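Local coordinates for catabolite activation-like protein (PDB 3IWZ), which acts as a dimeric global transcriptional regulator of virulence genes in Xanthomonas campestris and apparently loses its DNA-binding ability when it binds c-di-GMP, at residues 42-47 and 99-104; 60-65 and 103-108. All coordinates share one frame; numbering follows the deposited sequence.

Both contacts lie in the cyclic nucleotide-binding domain, a beta-roll of the cupin type, and both use the strand 101-104. Contact 1 seats this strand against the outermost strand 44-46 of an antiparallel sheet; contact 2 seats it against 63-68, its neighbour on the other side. Along the chain come 42-47, then 60-65, then 99-104 and 103-108, which overlap at R103 and T104, so a late strand is inserted between two earlier ones. The centres are about 9 Å apart. L102 CD1 of contact 1 packs 3.7 Å from I65 CD1 of contact 2. Together they hold three neighbouring strands of one sheet, within the range that binds a cyclic nucleotide.

Contact 1 (42-47 and 99-104); sequences RTDVFR and EVILRT
D44 meets R103 because R103 CG lies anti to the backbone N (chi1 169°) and its chain bends at chi3 (-63°), which lays the guanidinium beside the carboxylate. The grip is side-on: NE of R103 reaches D44 OD1 and NH2 of R103 reaches D44 OD2 at 3.1 Å, each oxygen of D44 accepting on its syn lone pair, with the two groups nearly coplanar. R47 NE takes the anti lone pair of D44 OD2 at 3.3 Å, so one carboxylate serves two arginines, which should stabilise its negative charge. I101 CD1 lies 3.3 Å from R47 NH2, alongside that arginine. On the other face F46 places its ring with L102 CB over the centre, a CH-pi contact of 3.7 Å from CB to the centroid, while V100 O sits at the ring edge, 3.2 Å from F46 CE1. L102 CD2 also fills the angle between V45 CB and F46 CE2. The backbones join antiparallel through L102 N to F46 O (3.0 Å) and T104 N to T43 O; T43 N adds a bond to T104 OG1, whose hydroxyl also bonds P40 O. R103 has a further salt bridge to E74. V45 and L102 touch Y56 of strand 54-58, V45 and T104 touch Y39 of strand 35-39, and strand 63-68 flanks 101-104 on its other side.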
ATOM      1  N   ARG D  42       3.475   6.909 -22.983  1.00 37.39           N
ATOM      2  CA  ARG D  42       4.813   7.082 -22.406  1.00 37.53           C
ATOM      3  C   ARG D  42       5.088   8.460 -21.815  1.00 37.35           C
ATOM      4  O   ARG D  42       6.234   8.900 -21.719  1.00 36.14           O
ATOM      5  CB  ARG D  42       5.882   6.741 -23.443  1.00 40.09           C
ATOM      6  CG  ARG D  42       6.054   5.241 -23.627  1.00 44.92           C
ATOM      7  CD  ARG D  42       7.045   4.889 -24.720  1.00 48.97           C
ATOM      8  NE  ARG D  42       7.683   3.608 -24.430  1.00 53.99           N
ATOM      9  CZ  ARG D  42       8.541   3.424 -23.432  1.00 55.47           C
ATOM     10  NH1 ARG D  42       8.860   4.443 -22.644  1.00 57.13           N
ATOM     11  NH2 ARG D  42       9.066   2.225 -23.208  1.00 57.30           N
ATOM     12  N   THR D  43       4.030   9.131 -21.393  1.00 37.61           N
ATOM     13  CA  THR D  43       4.163  10.454 -20.815  1.00 38.80           C
ATOM     14  C   THR D  43       4.053  10.378 -19.293  1.00 38.22           C
ATOM     15  O   THR D  43       3.033   9.938 -18.765  1.00 36.44           O
ATOM     16  CB  THR D  43       3.050  11.383 -21.307  1.00 40.27           C
ATOM     17  OG1 THR D  43       2.973  11.332 -22.738  1.00 45.48           O
ATOM     18  CG2 THR D  43       3.315  12.803 -20.855  1.00 41.22           C
ATOM     19  N   ASP D  44       5.099  10.795 -18.591  1.00 34.98           N
ATOM     20  CA  ASP D  44       5.054  10.793 -17.138  1.00 36.61           C
ATOM     21  C   ASP D  44       4.244  12.032 -16.718  1.00 35.70           C
ATOM     22  O   ASP D  44       4.764  13.142 -16.712  1.00 37.05           O
ATOM     23  CB  ASP D  44       6.482  10.847 -16.567  1.00 35.89           C
ATOM     24  CG  ASP D  44       7.207   9.499 -16.655  1.00 36.92           C
ATOM     25  OD1 ASP D  44       6.646   8.528 -17.201  1.00 37.71           O
ATOM     26  OD2 ASP D  44       8.352   9.406 -16.169  1.00 38.11           O
ATOM     27  N   VAL D  45       2.971  11.844 -16.381  1.00 35.79           N
ATOM     28  CA  VAL D  45       2.109  12.961 -15.989  1.00 35.77           C
ATOM     29  C   VAL D  45       2.658  13.785 -14.821  1.00 36.44           C
ATOM     30  O   VAL D  45       2.411  14.986 -14.739  1.00 37.60           O
ATOM     31  CB  VAL D  45       0.685  12.487 -15.649  1.00 36.58           C
ATOM     32  CG1 VAL D  45      -0.228  13.701 -15.467  1.00 36.07           C
ATOM     33  CG2 VAL D  45       0.156  11.577 -16.756  1.00 33.82           C
ATOM     34  N   PHE D  46       3.369  13.131 -13.903  1.00 35.32           N
ATOM     35  CA  PHE D  46       4.022  13.808 -12.784  1.00 34.34           C
ATOM     36  C   PHE D  46       5.028  12.864 -12.128  1.00 35.10           C
ATOM     37  O   PHE D  46       4.818  11.643 -12.077  1.00 32.85           O
ATOM     38  CB  PHE D  46       3.015  14.394 -11.757  1.00 32.78           C
ATOM     39  CG  PHE D  46       2.232  13.377 -10.974  1.00 30.43           C
ATOM     40  CD1 PHE D  46       2.869  12.466 -10.142  1.00 28.86           C
ATOM     41  CD2 PHE D  46       0.848  13.360 -11.043  1.00 29.28           C
ATOM     42  CE1 PHE D  46       2.143  11.554  -9.393  1.00 29.49           C
ATOM     43  CE2 PHE D  46       0.111  12.449 -10.295  1.00 31.88           C
ATOM     44  CZ  PHE D  46       0.759  11.545  -9.469  1.00 29.40           C
ATOM     45  N   ARG D  47       6.133  13.438 -11.655  1.00 34.68           N
ATOM     46  CA  ARG D  47       7.204  12.668 -11.035  1.00 36.80           C
ATOM     47  C   ARG D  47       7.415  13.101  -9.582  1.00 38.78           C
ATOM     48  O   ARG D  47       6.977  14.180  -9.175  1.00 38.77           O
ATOM     49  CB  ARG D  47       8.485  12.861 -11.851  1.00 38.52           C
ATOM     50  CG  ARG D  47       8.223  12.889 -13.355  1.00 41.36           C
ATOM     51  CD  ARG D  47       9.478  12.738 -14.199  1.00 45.91           C
ATOM     52  NE  ARG D  47       9.998  11.378 -14.145  1.00 48.20           N
ATOM     53  CZ  ARG D  47      10.981  10.990 -13.345  1.00 50.02           C
ATOM     54  NH1 ARG D  47      11.562  11.866 -12.534  1.00 52.37           N
ATOM     55  NH2 ARG D  47      11.370   9.724 -13.344  1.00 50.75           N
ATOM     56  N   GLU D  99       4.948  11.642  -4.491  1.00 35.61           N
ATOM     57  CA  GLU D  99       5.882  10.652  -3.982  1.00 35.45           C
ATOM     58  C   GLU D  99       6.121   9.544  -5.013  1.00 33.89           C
ATOM     59  O   GLU D  99       6.991   8.696  -4.839  1.00 34.73           O
ATOM     60  CB  GLU D  99       5.358  10.046  -2.675  1.00 37.09           C
ATOM     61  CG  GLU D  99       6.467   9.820  -1.646  1.00 41.78           C
ATOM     62  CD  GLU D  99       7.012  11.125  -1.114  1.00 42.74           C
ATOM     63  OE1 GLU D  99       8.245  11.278  -1.059  1.00 46.62           O
ATOM     64  OE2 GLU D  99       6.204  12.001  -0.748  1.00 45.70           O
ATOM     65  N   VAL D 100       5.356   9.557  -6.097  1.00 32.00           N
ATOM     66  CA  VAL D 100       5.511   8.531  -7.123  1.00 29.67           C
ATOM     67  C   VAL D 100       5.367   9.110  -8.525  1.00 29.00           C
ATOM     68  O   VAL D 100       5.004  10.278  -8.695  1.00 29.78           O
ATOM     69  CB  VAL D 100       4.438   7.420  -6.978  1.00 27.69           C
ATOM     70  CG1 VAL D 100       4.457   6.846  -5.579  1.00 29.28           C
ATOM     71  CG2 VAL D 100       3.060   7.979  -7.302  1.00 27.62           C
ATOM     72  N   ILE D 101       5.637   8.264  -9.513  1.00 28.28           N
ATOM     73  CA  ILE D 101       5.515   8.605 -10.925  1.00 28.32           C
ATOM     74  C   ILE D 101       4.185   8.091 -11.458  1.00 28.03           C
ATOM     75  O   ILE D 101       3.805   6.950 -11.189  1.00 27.62           O
ATOM     76  CB  ILE D 101       6.579   7.916 -11.800  1.00 26.58           C
ATOM     77  CG1 ILE D 101       7.989   8.261 -11.333  1.00 26.98           C
ATOM     78  CG2 ILE D 101       6.388   8.339 -13.249  1.00 26.90           C
ATOM     79  CD1 ILE D 101       9.085   7.613 -12.193  1.00 29.18           C
ATOM     80  N   LEU D 102       3.491   8.943 -12.212  1.00 28.87           N
ATOM     81  CA  LEU D 102       2.232   8.596 -12.864  1.00 28.98           C
ATOM     82  C   LEU D 102       2.579   8.624 -14.353  1.00 30.90           C
ATOM     83  O   LEU D 102       2.795   9.693 -14.933  1.00 30.45           O
ATOM     84  CB  LEU D 102       1.147   9.629 -12.572  1.00 28.85           C
ATOM     85  CG  LEU D 102      -0.142   9.458 -13.380  1.00 26.85           C
ATOM     86  CD1 LEU D 102      -0.811   8.133 -13.014  1.00 27.66           C
ATOM     87  CD2 LEU D 102      -1.082  10.627 -13.112  1.00 26.24           C
ATOM     88  N   ARG D 103       2.630   7.447 -14.965  1.00 31.33           N
ATOM     89  CA  ARG D 103       3.016   7.318 -16.364  1.00 31.66           C
ATOM     90  C   ARG D 103       1.961   6.632 -17.232  1.00 34.11           C
ATOM     91  O   ARG D 103       1.501   5.533 -16.917  1.00 36.60           O
ATOM     92  CB  ARG D 103       4.346   6.556 -16.402  1.00 32.80           C
ATOM     93  CG  ARG D 103       4.836   6.060 -17.744  1.00 34.97           C
ATOM     94  CD  ARG D 103       6.118   5.249 -17.540  1.00 33.89           C
ATOM     95  NE  ARG D 103       7.198   6.068 -16.982  1.00 35.37           N
ATOM     96  CZ  ARG D 103       8.325   5.581 -16.464  1.00 32.90           C
ATOM     97  NH1 ARG D 103       8.539   4.269 -16.418  1.00 32.77           N
ATOM     98  NH2 ARG D 103       9.243   6.410 -15.997  1.00 29.43           N
ATOM     99  N   THR D 104       1.566   7.293 -18.319  1.00 34.37           N
ATOM    100  CA  THR D 104       0.585   6.727 -19.250  1.00 35.23           C
ATOM    101  C   THR D 104       1.228   5.534 -19.964  1.00 34.68           C
ATOM    102  O   THR D 104       2.390   5.595 -20.354  1.00 34.06           O
ATOM    103  CB  THR D 104       0.156   7.750 -20.329  1.00 36.27           C
ATOM    104  OG1 THR D 104       1.303   8.136 -21.107  1.00 38.06           O
ATOM    105  CG2 THR D 104      -0.473   8.982 -19.685  1.00 33.25           C
TER

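Contact 2 (60-65 and 103-108); sequences SGSVSI and RTRTQC
S64 and R103 form an antiparallel hydrogen-bonded pair, V63 and T104 the adjoining non-hydrogen-bonded pair, and beyond them both chains leave regular strand geometry at S62 and R105. This is the end of the ladder between two inner strands of the beta-roll of the cyclic nucleotide-binding domain, where strand 101-104 gives way to the loop leading into strand 108-114. The ladder is short: R103 N bonds S64 O at 2.9 Å, and S64 N returns to R103 O. That oxygen is gripped twice, since S64 OG sits between its own backbone N and carbonyl carbon (chi1 69°) and reaches R103 O at 3.2 Å, arriving from the opposite face of the carbonyl to S64 N. S62 O then receives R105 N in a nearly straight bond, with a weak one from T106 N, and S62 N gives a bond to T106 OG1 at 3.1 Å. The loop is thus stitched to S62 through both its backbone polar atoms. S62 OG meets R105, whose chain bends at chi3 (60°) and runs across S62 and V63. Its guanidinium also makes a cation-pi contact with Y79 of strand 74-80. On the face of V63 and T104 the packing is mainly of carbon and sulfur: V63 CG1 packs on C108 SG at 3.9 Å and on T104 CG2, while V63 also touches F80 and L102. G61 passes close to residues 106-108, its CA 3.5 Å from C108 SG and as near to Q107 O. The polar end of R105 closes the contact: its NH1 bonds S62 OG at 2.8 Å, the hydroxyl tilted 19° from the guanidinium plane.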
ATOM      1  N   SER D  60     -10.081   7.509 -19.843  1.00 38.60           N
ATOM      2  CA  SER D  60      -9.777   6.493 -20.829  1.00 38.09           C
ATOM      3  C   SER D  60      -8.278   6.342 -20.841  1.00 35.95           C
ATOM      4  O   SER D  60      -7.550   7.285 -20.549  1.00 37.12           O
ATOM      5  CB  SER D  60     -10.250   6.913 -22.225  1.00 40.23           C
ATOM      6  OG  SER D  60      -9.376   7.872 -22.803  1.00 39.76           O
ATOM      7  N   GLY D  61      -7.817   5.152 -21.176  1.00 34.41           N
ATOM      8  CA  GLY D  61      -6.392   4.929 -21.219  1.00 34.80           C
ATOM      9  C   GLY D  61      -5.908   4.063 -20.079  1.00 35.18           C
ATOM     10  O   GLY D  61      -6.668   3.627 -19.212  1.00 31.20           O
ATOM     11  N   SER D  62      -4.611   3.817 -20.094  1.00 37.27           N
ATOM     12  CA  SER D  62      -3.977   2.995 -19.088  1.00 38.20           C
ATOM     13  C   SER D  62      -2.759   3.773 -18.582  1.00 38.18           C
ATOM     14  O   SER D  62      -1.995   4.331 -19.376  1.00 38.16           O
ATOM     15  CB  SER D  62      -3.564   1.658 -19.721  1.00 38.29           C
ATOM     16  OG  SER D  62      -3.129   0.715 -18.760  1.00 42.24           O
ATOM     17  N   VAL D  63      -2.613   3.829 -17.261  1.00 37.66           N
ATOM     18  CA  VAL D  63      -1.497   4.510 -16.620  1.00 36.52           C
ATOM     19  C   VAL D  63      -0.811   3.560 -15.646  1.00 36.85           C
ATOM     20  O   VAL D  63      -1.313   2.477 -15.336  1.00 38.84           O
ATOM     21  CB  VAL D  63      -1.953   5.764 -15.828  1.00 36.08           C
ATOM     22  CG1 VAL D  63      -2.558   6.803 -16.776  1.00 33.12           C
ATOM     23  CG2 VAL D  63      -2.957   5.364 -14.767  1.00 34.14           C
ATOM     24  N   SER D  64       0.352   3.959 -15.165  1.00 34.85           N
ATOM     25  CA  SER D  64       1.065   3.130 -14.223  1.00 34.34           C
ATOM     26  C   SER D  64       1.546   4.037 -13.101  1.00 33.14           C
ATOM     27  O   SER D  64       1.803   5.218 -13.325  1.00 30.60           O
ATOM     28  CB  SER D  64       2.259   2.455 -14.901  1.00 33.53           C
ATOM     29  OG  SER D  64       3.254   3.406 -15.242  1.00 37.21           O
ATOM     30  N   ILE D  65       1.629   3.488 -11.894  1.00 31.63           N
ATOM     31  CA  ILE D  65       2.126   4.238 -10.744  1.00 30.79           C
ATOM     32  C   ILE D  65       3.479   3.606 -10.458  1.00 30.42           C
ATOM     33  O   ILE D  65       3.567   2.407 -10.198  1.00 31.48           O
ATOM     34  CB  ILE D  65       1.224   4.092  -9.505  1.00 27.88           C
ATOM     35  CG1 ILE D  65      -0.159   4.698  -9.771  1.00 28.91           C
ATOM     36  CG2 ILE D  65       1.878   4.766  -8.309  1.00 25.49           C
ATOM     37  CD1 ILE D  65      -0.170   6.198  -9.967  1.00 35.31           C
ATOM     38  N   ARG D 103       2.630   7.447 -14.965  1.00 31.33           N
ATOM     39  CA  ARG D 103       3.016   7.318 -16.364  1.00 31.66           C
ATOM     40  C   ARG D 103       1.961   6.632 -17.232  1.00 34.11           C
ATOM     41  O   ARG D 103       1.501   5.533 -16.917  1.00 36.60           O
ATOM     42  CB  ARG D 103       4.346   6.556 -16.402  1.00 32.80           C
ATOM     43  CG  ARG D 103       4.836   6.060 -17.744  1.00 34.97           C
ATOM     44  CD  ARG D 103       6.118   5.249 -17.540  1.00 33.89           C
ATOM     45  NE  ARG D 103       7.198   6.068 -16.982  1.00 35.37           N
ATOM     46  CZ  ARG D 103       8.325   5.581 -16.464  1.00 32.90           C
ATOM     47  NH1 ARG D 103       8.539   4.269 -16.418  1.00 32.77           N
ATOM     48  NH2 ARG D 103       9.243   6.410 -15.997  1.00 29.43           N
ATOM     49  N   THR D 104       1.566   7.293 -18.319  1.00 34.37           N
ATOM     50  CA  THR D 104       0.585   6.727 -19.250  1.00 35.23           C
ATOM     51  C   THR D 104       1.228   5.534 -19.964  1.00 34.68           C
ATOM     52  O   THR D 104       2.390   5.595 -20.354  1.00 34.06           O
ATOM     53  CB  THR D 104       0.156   7.750 -20.329  1.00 36.27           C
ATOM     54  OG1 THR D 104       1.303   8.136 -21.107  1.00 38.06           O
ATOM     55  CG2 THR D 104      -0.473   8.982 -19.685  1.00 33.25           C
ATOM     56  N   ARG D 105       0.478   4.451 -20.130  1.00 36.29           N
ATOM     57  CA  ARG D 105       1.007   3.268 -20.809  1.00 38.07           C
ATOM     58  C   ARG D 105       0.476   3.259 -22.231  1.00 38.88           C
ATOM     59  O   ARG D 105       0.992   2.558 -23.098  1.00 38.92           O
ATOM     60  CB  ARG D 105       0.569   1.995 -20.099  1.00 38.76           C
ATOM     61  CG  ARG D 105       0.964   1.898 -18.644  1.00 43.25           C
ATOM     62  CD  ARG D 105       0.353   0.644 -18.046  1.00 43.51           C
ATOM     63  NE  ARG D 105       0.818  -0.542 -18.757  1.00 44.80           N
ATOM     64  CZ  ARG D 105       0.016  -1.492 -19.223  1.00 44.79           C
ATOM     65  NH1 ARG D 105      -1.294  -1.394 -19.054  1.00 44.62           N
ATOM     66  NH2 ARG D 105       0.524  -2.541 -19.857  1.00 44.94           N
ATOM     67  N   THR D 106      -0.574   4.042 -22.442  1.00 40.55           N
ATOM     68  CA  THR D 106      -1.216   4.191 -23.742  1.00 42.43           C
ATOM     69  C   THR D 106      -1.650   5.643 -23.814  1.00 43.80           C
ATOM     70  O   THR D 106      -1.358   6.430 -22.912  1.00 45.35           O
ATOM     71  CB  THR D 106      -2.484   3.309 -23.872  1.00 42.71           C
ATOM     72  OG1 THR D 106      -3.465   3.740 -22.924  1.00 41.21           O
ATOM     73  CG2 THR D 106      -2.161   1.846 -23.627  1.00 43.93           C
ATOM     74  N   GLN D 107      -2.338   6.006 -24.888  1.00 44.86           N
ATOM     75  CA  GLN D 107      -2.832   7.369 -25.021  1.00 46.23           C
ATOM     76  C   GLN D 107      -3.943   7.463 -23.972  1.00 44.91           C
ATOM     77  O   GLN D 107      -4.729   6.530 -23.824  1.00 45.47           O
ATOM     78  CB  GLN D 107      -3.387   7.588 -26.431  1.00 46.43           C
ATOM     79  CG  GLN D 107      -3.650   9.037 -26.801  1.00 50.39           C
ATOM     80  CD  GLN D 107      -3.575   9.270 -28.306  1.00 53.92           C
ATOM     81  OE1 GLN D 107      -4.553   9.683 -28.932  1.00 54.22           O
ATOM     82  NE2 GLN D 107      -2.408   8.998 -28.893  1.00 53.09           N
ATOM     83  N   CYS D 108      -4.023   8.570 -23.246  1.00 43.14           N
ATOM     84  CA  CYS D 108      -5.040   8.677 -22.203  1.00 43.86           C
ATOM     85  C   CYS D 108      -5.810   9.977 -22.133  1.00 41.99           C
ATOM     86  O   CYS D 108      -5.337  11.026 -22.562  1.00 43.17           O
ATOM     87  CB  CYS D 108      -4.406   8.458 -20.817  1.00 45.16           C
ATOM     88  SG  CYS D 108      -3.602   6.879 -20.561  1.00 48.78           S
TER